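Local atomic coordinates of CDP-glucose-4,6-dehydratase (Yersinia pseudotuberculosis, PDB entry 1RKX), a protein that catalyses the NAD-dependent 4,6-dehydration of CDP-D-glucose, the reaction of a short-chain dehydrogenase/reductase-type lyase. Residues 11-16 with 82-87; 35-40 with 58-63. All coordinates share one frame; numbering follows the deposited sequence.

Overall arrangement
Both contacts lie in the seven-stranded parallel sheet of the Rossmann fold, which runs in the order 60-63, 35-40, 11-15, 83-86, 126-130, 187-192, 259-261. Contact 1 pairs strand 11-15 with 83-86 near the middle of the sheet; contact 2 pairs 35-40 with 60-63 at its edge within the chain. Their centres are about 9 Å apart, and the neighbouring strands 11-15 and 35-40 stitch the two pairs together, V14 N lying 2.8 Å from K37 O. Along the chain, both strands of contact 2 fall between the two strands of contact 1. The C-terminal edge of these strands lines the NAD site: M87 O is hydrogen-bonded to the nicotinamide ribose, and S40 packs against the adenosine ribose.

Contact 1. Residues 11-16 with 82-87; sequences RVFVTG and EIVFHM. With NAD (nicotinamide-adenine-dinucleotide), chain G.
Strands 11-15 and 83-86 run parallel, 4.7 Å apart at 13°, and are joined by backbone bonds from F13 N to I83 O, F85 N to F13 O and T15 N to F85 O. At the start, R11 O accepts from both E82 N and I83 N. E82 turns back across the gap, OE2 taking R11 N at 3.2 Å on its anti side, tilted 33° out of the carboxylate plane; OE1 is bonded to Y250, while R11 NE bonds F79 O and the guanidinium makes a cation-pi contact with F79. On the face of V12, V14 and F85, V12 CG1 meets the edge of the F85 ring, 3.6 Å from CD1, and helix 20-31 covers this side through L25 and L29. These are the first and fourth strands of the Rossmann fold, and their C-terminal ends open onto the dinucleotide: M87 O accepts a 3.0 Å hydrogen bond from O3D of the nicotinamide ribose, and G16 O approaches O3B of the adenosine ribose. Near this end T15 OG1, set between the backbone N and the carbonyl carbon (chi1 65°), meets the edge of the imidazole in a 2.7 Å hydrogen bond with H86 ND1. OG1 also accepts from A88 N, and M87 N is shared between T15 O and, weakly, T15 OG1. M87 bends at chi3, bringing CE to 4.1 Å from V14 CG1.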
loop_
_atom_site.group_PDB
_atom_site.type_symbol
_atom_site.label_atom_id
_atom_site.label_comp_id
_atom_site.label_asym_id
_atom_site.label_seq_id
_atom_site.Cartn_x
_atom_site.Cartn_y
_atom_site.Cartn_z
ATOM N N ARG C 11 -31.725 4.145 -26.457
ATOM C CA ARG C 11 -32.376 2.958 -25.922
ATOM C C ARG C 11 -31.618 2.573 -24.652
ATOM O O ARG C 11 -30.485 2.099 -24.712
ATOM C CB ARG C 11 -32.335 1.819 -26.947
ATOM C CG ARG C 11 -33.002 2.168 -28.274
ATOM C CD ARG C 11 -32.971 1.000 -29.246
ATOM N NE ARG C 11 -33.908 -0.059 -28.878
ATOM C CZ ARG C 11 -35.232 0.049 -28.949
ATOM N NH1 ARG C 11 -35.791 1.175 -29.376
ATOM N NH2 ARG C 11 -36.005 -0.974 -28.599
ATOM N N VAL C 12 -32.257 2.787 -23.507
ATOM C CA VAL C 12 -31.640 2.514 -22.211
ATOM C C VAL C 12 -32.353 1.402 -21.446
ATOM O O VAL C 12 -33.574 1.436 -21.258
ATOM C CB VAL C 12 -31.623 3.801 -21.346
ATOM C CG1 VAL C 12 -30.792 3.585 -20.082
ATOM C CG2 VAL C 12 -31.069 4.961 -22.158
ATOM N N PHE C 13 -31.572 0.420 -21.003
ATOM C CA PHE C 13 -32.085 -0.723 -20.258
ATOM C C PHE C 13 -31.680 -0.525 -18.799
ATOM O O PHE C 13 -30.504 -0.342 -18.501
ATOM C CB PHE C 13 -31.463 -2.011 -20.806
ATOM C CG PHE C 13 -32.074 -3.273 -20.252
ATOM C CD1 PHE C 13 -33.251 -3.785 -20.786
ATOM C CD2 PHE C 13 -31.453 -3.963 -19.214
ATOM C CE1 PHE C 13 -33.805 -4.976 -20.296
ATOM C CE2 PHE C 13 -31.996 -5.152 -18.714
ATOM C CZ PHE C 13 -33.173 -5.659 -19.257
ATOM N N VAL C 14 -32.652 -0.568 -17.895
ATOM C CA VAL C 14 -32.380 -0.362 -16.479
ATOM C C VAL C 14 -32.872 -1.498 -15.583
ATOM O O VAL C 14 -34.075 -1.722 -15.479
ATOM C CB VAL C 14 -33.051 0.942 -15.975
ATOM C CG1 VAL C 14 -32.748 1.144 -14.487
ATOM C CG2 VAL C 14 -32.579 2.136 -16.798
ATOM N N THR C 15 -31.957 -2.218 -14.936
ATOM C CA THR C 15 -32.400 -3.265 -14.023
ATOM C C THR C 15 -32.644 -2.545 -12.707
ATOM O O THR C 15 -31.945 -1.574 -12.392
ATOM C CB THR C 15 -31.338 -4.381 -13.802
ATOM O OG1 THR C 15 -30.181 -3.837 -13.145
ATOM C CG2 THR C 15 -30.935 -5.006 -15.128
ATOM N N GLY C 16 -33.634 -2.999 -11.947
ATOM C CA GLY C 16 -33.930 -2.365 -10.677
ATOM C C GLY C 16 -34.723 -1.074 -10.810
ATOM O O GLY C 16 -34.678 -0.221 -9.921
ATOM N N GLU C 82 -28.491 0.418 -26.042
ATOM C CA GLU C 82 -27.187 0.980 -26.383
ATOM C C GLU C 82 -26.520 1.343 -25.062
ATOM O O GLU C 82 -25.300 1.463 -24.974
ATOM C CB GLU C 82 -27.330 2.269 -27.186
ATOM C CG GLU C 82 -28.236 2.216 -28.384
ATOM C CD GLU C 82 -28.480 3.609 -28.929
ATOM O OE1 GLU C 82 -27.506 4.226 -29.417
ATOM O OE2 GLU C 82 -29.637 4.087 -28.845
ATOM N N ILE C 83 -27.347 1.542 -24.044
ATOM C CA ILE C 83 -26.866 1.908 -22.720
ATOM C C ILE C 83 -27.575 1.075 -21.659
ATOM O O ILE C 83 -28.797 0.896 -21.703
ATOM C CB ILE C 83 -27.120 3.404 -22.434
ATOM C CG1 ILE C 83 -26.431 4.264 -23.498
ATOM C CG2 ILE C 83 -26.585 3.770 -21.048
ATOM C CD1 ILE C 83 -26.747 5.750 -23.393
ATOM N N VAL C 84 -26.803 0.578 -20.698
ATOM C CA VAL C 84 -27.355 -0.236 -19.631
ATOM C C VAL C 84 -26.935 0.254 -18.247
ATOM O O VAL C 84 -25.763 0.542 -18.013
ATOM C CB VAL C 84 -26.902 -1.706 -19.752
ATOM C CG1 VAL C 84 -27.436 -2.506 -18.562
ATOM C CG2 VAL C 84 -27.388 -2.304 -21.068
ATOM N N PHE C 85 -27.903 0.353 -17.344
ATOM C CA PHE C 85 -27.647 0.735 -15.958
ATOM C C PHE C 85 -28.102 -0.455 -15.122
ATOM O O PHE C 85 -29.293 -0.791 -15.105
ATOM C CB PHE C 85 -28.461 1.965 -15.547
ATOM C CG PHE C 85 -27.972 3.253 -16.147
ATOM C CD1 PHE C 85 -28.538 3.749 -17.319
ATOM C CD2 PHE C 85 -26.959 3.985 -15.527
ATOM C CE1 PHE C 85 -28.105 4.964 -17.866
ATOM C CE2 PHE C 85 -26.516 5.201 -16.063
ATOM C CZ PHE C 85 -27.092 5.692 -17.236
ATOM N N HIS C 86 -27.161 -1.105 -14.443
ATOM C CA HIS C 86 -27.496 -2.256 -13.615
ATOM C C HIS C 86 -27.632 -1.831 -12.161
ATOM O O HIS C 86 -26.633 -1.616 -11.473
ATOM C CB HIS C 86 -26.418 -3.339 -13.767
ATOM C CG HIS C 86 -26.634 -4.545 -12.900
ATOM N ND1 HIS C 86 -27.848 -5.193 -12.808
ATOM C CD2 HIS C 86 -25.783 -5.226 -12.095
ATOM C CE1 HIS C 86 -27.737 -6.218 -11.981
ATOM N NE2 HIS C 86 -26.492 -6.262 -11.536
ATOM N N MET C 87 -28.873 -1.700 -11.697
ATOM C CA MET C 87 -29.120 -1.301 -10.322
ATOM C C MET C 87 -29.840 -2.346 -9.483
ATOM O O MET C 87 -30.003 -2.164 -8.279
ATOM C CB MET C 87 -29.898 0.015 -10.279
ATOM C CG MET C 87 -29.057 1.208 -10.692
ATOM S SD MET C 87 -29.712 2.777 -10.105
ATOM C CE MET C 87 -30.864 3.122 -11.375
HETATM P PA NAD G . -34.322 -0.708 -3.690
HETATM O O1A NAD G . -34.570 -1.884 -2.829
HETATM O O2A NAD G . -35.311 0.400 -3.625
HETATM O O5B NAD G . -34.185 -1.153 -5.229
HETATM C C5B NAD G . -33.642 -2.460 -5.534
HETATM C C4B NAD G . -34.109 -2.939 -6.909
HETATM O O4B NAD G . -33.492 -4.242 -7.012
HETATM C C3B NAD G . -35.610 -3.179 -6.977
HETATM O O3B NAD G . -36.087 -2.540 -8.178
HETATM C C2B NAD G . -35.705 -4.694 -6.988
HETATM O O2B NAD G . -36.911 -5.193 -7.632
HETATM C C1B NAD G . -34.413 -5.074 -7.664
HETATM N N9A NAD G . -34.045 -6.461 -7.426
HETATM C C8A NAD G . -33.602 -7.026 -6.259
HETATM N N7A NAD G . -33.360 -8.331 -6.360
HETATM C C5A NAD G . -33.668 -8.624 -7.674
HETATM C C6A NAD G . -33.624 -9.836 -8.398
HETATM N N6A NAD G . -33.254 -11.010 -7.932
HETATM N N1A NAD G . -34.002 -9.799 -9.715
HETATM C C2A NAD G . -34.396 -8.590 -10.233
HETATM N N3A NAD G . -34.477 -7.408 -9.659
HETATM C C4A NAD G . -34.093 -7.486 -8.355
HETATM O O3 NAD G . -32.887 -0.176 -3.384
HETATM P PN NAD G . -32.067 1.108 -3.982
HETATM O O1N NAD G . -31.853 1.975 -2.820
HETATM O O2N NAD G . -32.893 1.735 -5.044
HETATM O O5D NAD G . -30.698 0.461 -4.445
HETATM C C5D NAD G . -30.382 0.537 -5.839
HETATM C C4D NAD G . -29.007 -0.052 -6.091
HETATM O O4D NAD G . -28.081 0.849 -5.397
HETATM C C3D NAD G . -28.683 -1.437 -5.529
HETATM O O3D NAD G . -27.700 -2.050 -6.386
HETATM C C2D NAD G . -28.093 -1.100 -4.166
HETATM O O2D NAD G . -27.293 -2.191 -3.680
HETATM C C1D NAD G . -27.273 0.118 -4.504
HETATM N N1N NAD G . -26.954 0.913 -3.324
HETATM C C2N NAD G . -27.894 1.745 -2.691
HETATM C C3N NAD G . -27.504 2.612 -1.536
HETATM C C7N NAD G . -28.536 3.497 -0.966
HETATM O O7N NAD G . -28.186 4.225 -0.024
HETATM N N7N NAD G . -29.807 3.546 -1.416
HETATM C C4N NAD G . -26.114 2.467 -0.958
HETATM C C5N NAD G . -25.254 1.520 -1.733
HETATM C C6N NAD G . -25.631 0.833 -2.791
#

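Contact 2. Residues 35-40 with 58-63; sequences TVKGYS and GMQSEI. With NAD (nicotinamide-adenine-dinucleotide), chain G.
The beta-alpha-beta unit of strand 35-40, helix 49-52 and strand 60-63 closes in this contact, the outer pair of the Rossmann sheet. The two strands run parallel, 4.6 Å apart, with the backbone bonds Q60 N to V36 O, G38 N to Q60 O, E62 N to G38 O and S40 N to E62 O. Ahead of them a water bridges V36 N and G58 O. The face of K37, Y39, Q60 and E62 carries a polar cluster. K37 is extended throughout, CG anti to the backbone N (chi1 180°), and runs across Q60, CG lying 3.8 Å from Q60 CB, to bring NZ within 3.5 Å of E62 OE1 in a salt bridge. A second water spans the same two atoms, 2.8 Å from each. E62 sets its carboxylate against the edge of the Y39 ring, the planes 75° apart and OE2 3.6 Å from Y39 CE1, while the phenol hydroxyl is bonded to D65 O. On the other face M59 curls over the neighbouring strand: its chi3 of -71° folds the methyl back, and CE lies 3.3 Å from G38 N and 3.7 Å from V36 CG1. At the C-terminal end S40 CB packs 3.6 Å from O2B of the NAD adenosine ribose, and S40 OG is bonded to H17. Helix 69-79 lies against the K37 and Y39 face, where S75 bonds both K37 NZ and E62 OE1 and E78 adds a second salt bridge to the lysine; helix 20-31 touches V36 and M59 on the opposite face, and strand 11-15 continues the sheet beyond 35-40.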
loop_
_atom_site.group_PDB
_atom_site.type_symbol
_atom_site.label_atom_id
_atom_site.label_comp_id
_atom_site.label_asym_id
_atom_site.label_seq_id
_atom_site.Cartn_x
_atom_site.Cartn_y
_atom_site.Cartn_z
ATOM N N THR C 35 -35.628 6.179 -24.607
ATOM C CA THR C 35 -36.536 5.048 -24.766
ATOM C C THR C 35 -36.042 4.069 -23.709
ATOM O O THR C 35 -35.006 3.430 -23.877
ATOM C CB THR C 35 -36.408 4.426 -26.164
ATOM O OG1 THR C 35 -36.791 5.400 -27.144
ATOM C CG2 THR C 35 -37.300 3.201 -26.291
ATOM N N VAL C 36 -36.784 3.962 -22.617
ATOM C CA VAL C 36 -36.367 3.121 -21.505
ATOM C C VAL C 36 -37.129 1.825 -21.275
ATOM O O VAL C 36 -38.355 1.773 -21.412
ATOM C CB VAL C 36 -36.424 3.921 -20.187
ATOM C CG1 VAL C 36 -35.665 3.179 -19.092
ATOM C CG2 VAL C 36 -35.854 5.323 -20.400
ATOM N N LYS C 37 -36.382 0.785 -20.912
ATOM C CA LYS C 37 -36.959 -0.516 -20.584
ATOM C C LYS C 37 -36.384 -0.919 -19.232
ATOM O O LYS C 37 -35.182 -0.800 -19.005
ATOM C CB LYS C 37 -36.599 -1.584 -21.624
ATOM C CG LYS C 37 -37.202 -2.955 -21.284
ATOM C CD LYS C 37 -36.950 -4.001 -22.368
ATOM C CE LYS C 37 -37.625 -5.327 -22.015
ATOM N NZ LYS C 37 -37.352 -6.400 -23.016
ATOM N N GLY C 38 -37.244 -1.385 -18.338
ATOM C CA GLY C 38 -36.797 -1.795 -17.020
ATOM C C GLY C 38 -37.019 -3.280 -16.776
ATOM O O GLY C 38 -37.929 -3.883 -17.344
ATOM N N TYR C 39 -36.177 -3.864 -15.924
ATOM C CA TYR C 39 -36.264 -5.286 -15.584
ATOM C C TYR C 39 -35.999 -5.391 -14.085
ATOM O O TYR C 39 -34.878 -5.135 -13.636
ATOM C CB TYR C 39 -35.200 -6.065 -16.360
ATOM C CG TYR C 39 -35.249 -7.570 -16.192
ATOM C CD1 TYR C 39 -35.930 -8.373 -17.109
ATOM C CD2 TYR C 39 -34.594 -8.195 -15.129
ATOM C CE1 TYR C 39 -35.953 -9.765 -16.977
ATOM C CE2 TYR C 39 -34.614 -9.590 -14.985
ATOM C CZ TYR C 39 -35.294 -10.364 -15.917
ATOM O OH TYR C 39 -35.310 -11.736 -15.799
ATOM N N SER C 40 -37.027 -5.749 -13.320
ATOM C CA SER C 40 -36.915 -5.870 -11.863
ATOM C C SER C 40 -37.974 -6.817 -11.327
ATOM O O SER C 40 -38.847 -7.283 -12.059
ATOM C CB SER C 40 -37.169 -4.517 -11.175
ATOM O OG SER C 40 -36.455 -3.445 -11.762
ATOM N N GLY C 58 -44.383 5.647 -18.509
ATOM C CA GLY C 58 -43.643 6.211 -19.628
ATOM C C GLY C 58 -42.494 5.359 -20.132
ATOM O O GLY C 58 -41.568 5.869 -20.769
ATOM N N MET C 59 -42.548 4.055 -19.872
ATOM C CA MET C 59 -41.471 3.164 -20.296
ATOM C C MET C 59 -41.957 1.726 -20.432
ATOM O O MET C 59 -43.114 1.426 -20.156
ATOM C CB MET C 59 -40.348 3.200 -19.253
ATOM C CG MET C 59 -40.774 2.605 -17.909
ATOM S SD MET C 59 -39.523 2.695 -16.597
ATOM C CE MET C 59 -38.324 1.477 -17.190
ATOM N N GLN C 60 -41.058 0.850 -20.874
ATOM C CA GLN C 60 -41.351 -0.576 -20.986
ATOM C C GLN C 60 -40.977 -1.135 -19.620
ATOM O O GLN C 60 -39.838 -0.990 -19.188
ATOM C CB GLN C 60 -40.462 -1.241 -22.033
ATOM C CG GLN C 60 -40.888 -1.055 -23.466
ATOM C CD GLN C 60 -40.079 -1.925 -24.403
ATOM O OE1 GLN C 60 -39.986 -3.137 -24.211
ATOM N NE2 GLN C 60 -39.492 -1.313 -25.427
ATOM N N SER C 61 -41.923 -1.772 -18.942
ATOM C CA SER C 61 -41.659 -2.315 -17.621
ATOM C C SER C 61 -41.820 -3.838 -17.588
ATOM O O SER C 61 -42.929 -4.356 -17.732
ATOM C CB SER C 61 -42.603 -1.654 -16.619
ATOM O OG SER C 61 -42.380 -2.105 -15.304
ATOM N N GLU C 62 -40.712 -4.553 -17.411
ATOM C CA GLU C 62 -40.770 -6.010 -17.348
ATOM C C GLU C 62 -40.434 -6.507 -15.950
ATOM O O GLU C 62 -39.462 -6.059 -15.333
ATOM C CB GLU C 62 -39.802 -6.654 -18.342
ATOM C CG GLU C 62 -39.956 -8.172 -18.411
ATOM C CD GLU C 62 -38.965 -8.836 -19.343
ATOM O OE1 GLU C 62 -38.418 -8.146 -20.224
ATOM O OE2 GLU C 62 -38.748 -10.060 -19.202
ATOM N N ILE C 63 -41.250 -7.424 -15.445
ATOM C CA ILE C 63 -41.008 -7.988 -14.130
ATOM C C ILE C 63 -40.282 -9.318 -14.315
ATOM O O ILE C 63 -40.789 -10.232 -14.968
ATOM C CB ILE C 63 -42.323 -8.217 -13.364
ATOM C CG1 ILE C 63 -43.018 -6.874 -13.103
ATOM C CG2 ILE C 63 -42.043 -8.943 -12.057
ATOM C CD1 ILE C 63 -42.152 -5.845 -12.384
HETATM P PA NAD G . -34.322 -0.708 -3.690
HETATM O O1A NAD G . -34.570 -1.884 -2.829
HETATM O O2A NAD G . -35.311 0.400 -3.625
HETATM O O5B NAD G . -34.185 -1.153 -5.229
HETATM C C5B NAD G . -33.642 -2.460 -5.534
HETATM C C4B NAD G . -34.109 -2.939 -6.909
HETATM O O4B NAD G . -33.492 -4.242 -7.012
HETATM C C3B NAD G . -35.610 -3.179 -6.977
HETATM O O3B NAD G . -36.087 -2.540 -8.178
HETATM C C2B NAD G . -35.705 -4.694 -6.988
HETATM O O2B NAD G . -36.911 -5.193 -7.632
HETATM C C1B NAD G . -34.413 -5.074 -7.664
HETATM N N9A NAD G . -34.045 -6.461 -7.426
HETATM C C8A NAD G . -33.602 -7.026 -6.259
HETATM N N7A NAD G . -33.360 -8.331 -6.360
HETATM C C5A NAD G . -33.668 -8.624 -7.674
HETATM C C6A NAD G . -33.624 -9.836 -8.398
HETATM N N6A NAD G . -33.254 -11.010 -7.932
HETATM N N1A NAD G . -34.002 -9.799 -9.715
HETATM C C2A NAD G . -34.396 -8.590 -10.233
HETATM N N3A NAD G . -34.477 -7.408 -9.659
HETATM C C4A NAD G . -34.093 -7.486 -8.355
HETATM O O3 NAD G . -32.887 -0.176 -3.384
HETATM P PN NAD G . -32.067 1.108 -3.982
HETATM O O1N NAD G . -31.853 1.975 -2.820
HETATM O O2N NAD G . -32.893 1.735 -5.044
HETATM O O5D NAD G . -30.698 0.461 -4.445
HETATM C C5D NAD G . -30.382 0.537 -5.839
HETATM C C4D NAD G . -29.007 -0.052 -6.091
HETATM O O4D NAD G . -28.081 0.849 -5.397
HETATM C C3D NAD G . -28.683 -1.437 -5.529
HETATM O O3D NAD G . -27.700 -2.050 -6.386
HETATM C C2D NAD G . -28.093 -1.100 -4.166
HETATM O O2D NAD G . -27.293 -2.191 -3.680
HETATM C C1D NAD G . -27.273 0.118 -4.504
HETATM N N1N NAD G . -26.954 0.913 -3.324
HETATM C C2N NAD G . -27.894 1.745 -2.691
HETATM C C3N NAD G . -27.504 2.612 -1.536
HETATM C C7N NAD G . -28.536 3.497 -0.966
HETATM O O7N NAD G . -28.186 4.225 -0.024
HETATM N N7N NAD G . -29.807 3.546 -1.416
HETATM C C4N NAD G . -26.114 2.467 -0.958
HETATM C C5N NAD G . -25.254 1.520 -1.733
HETATM C C6N NAD G . -25.631 0.833 -2.791
HETATM O O HOH W 1 -39.319 5.649 -22.067
HETATM O O HOH W 2 -38.964 -8.698 -22.926
#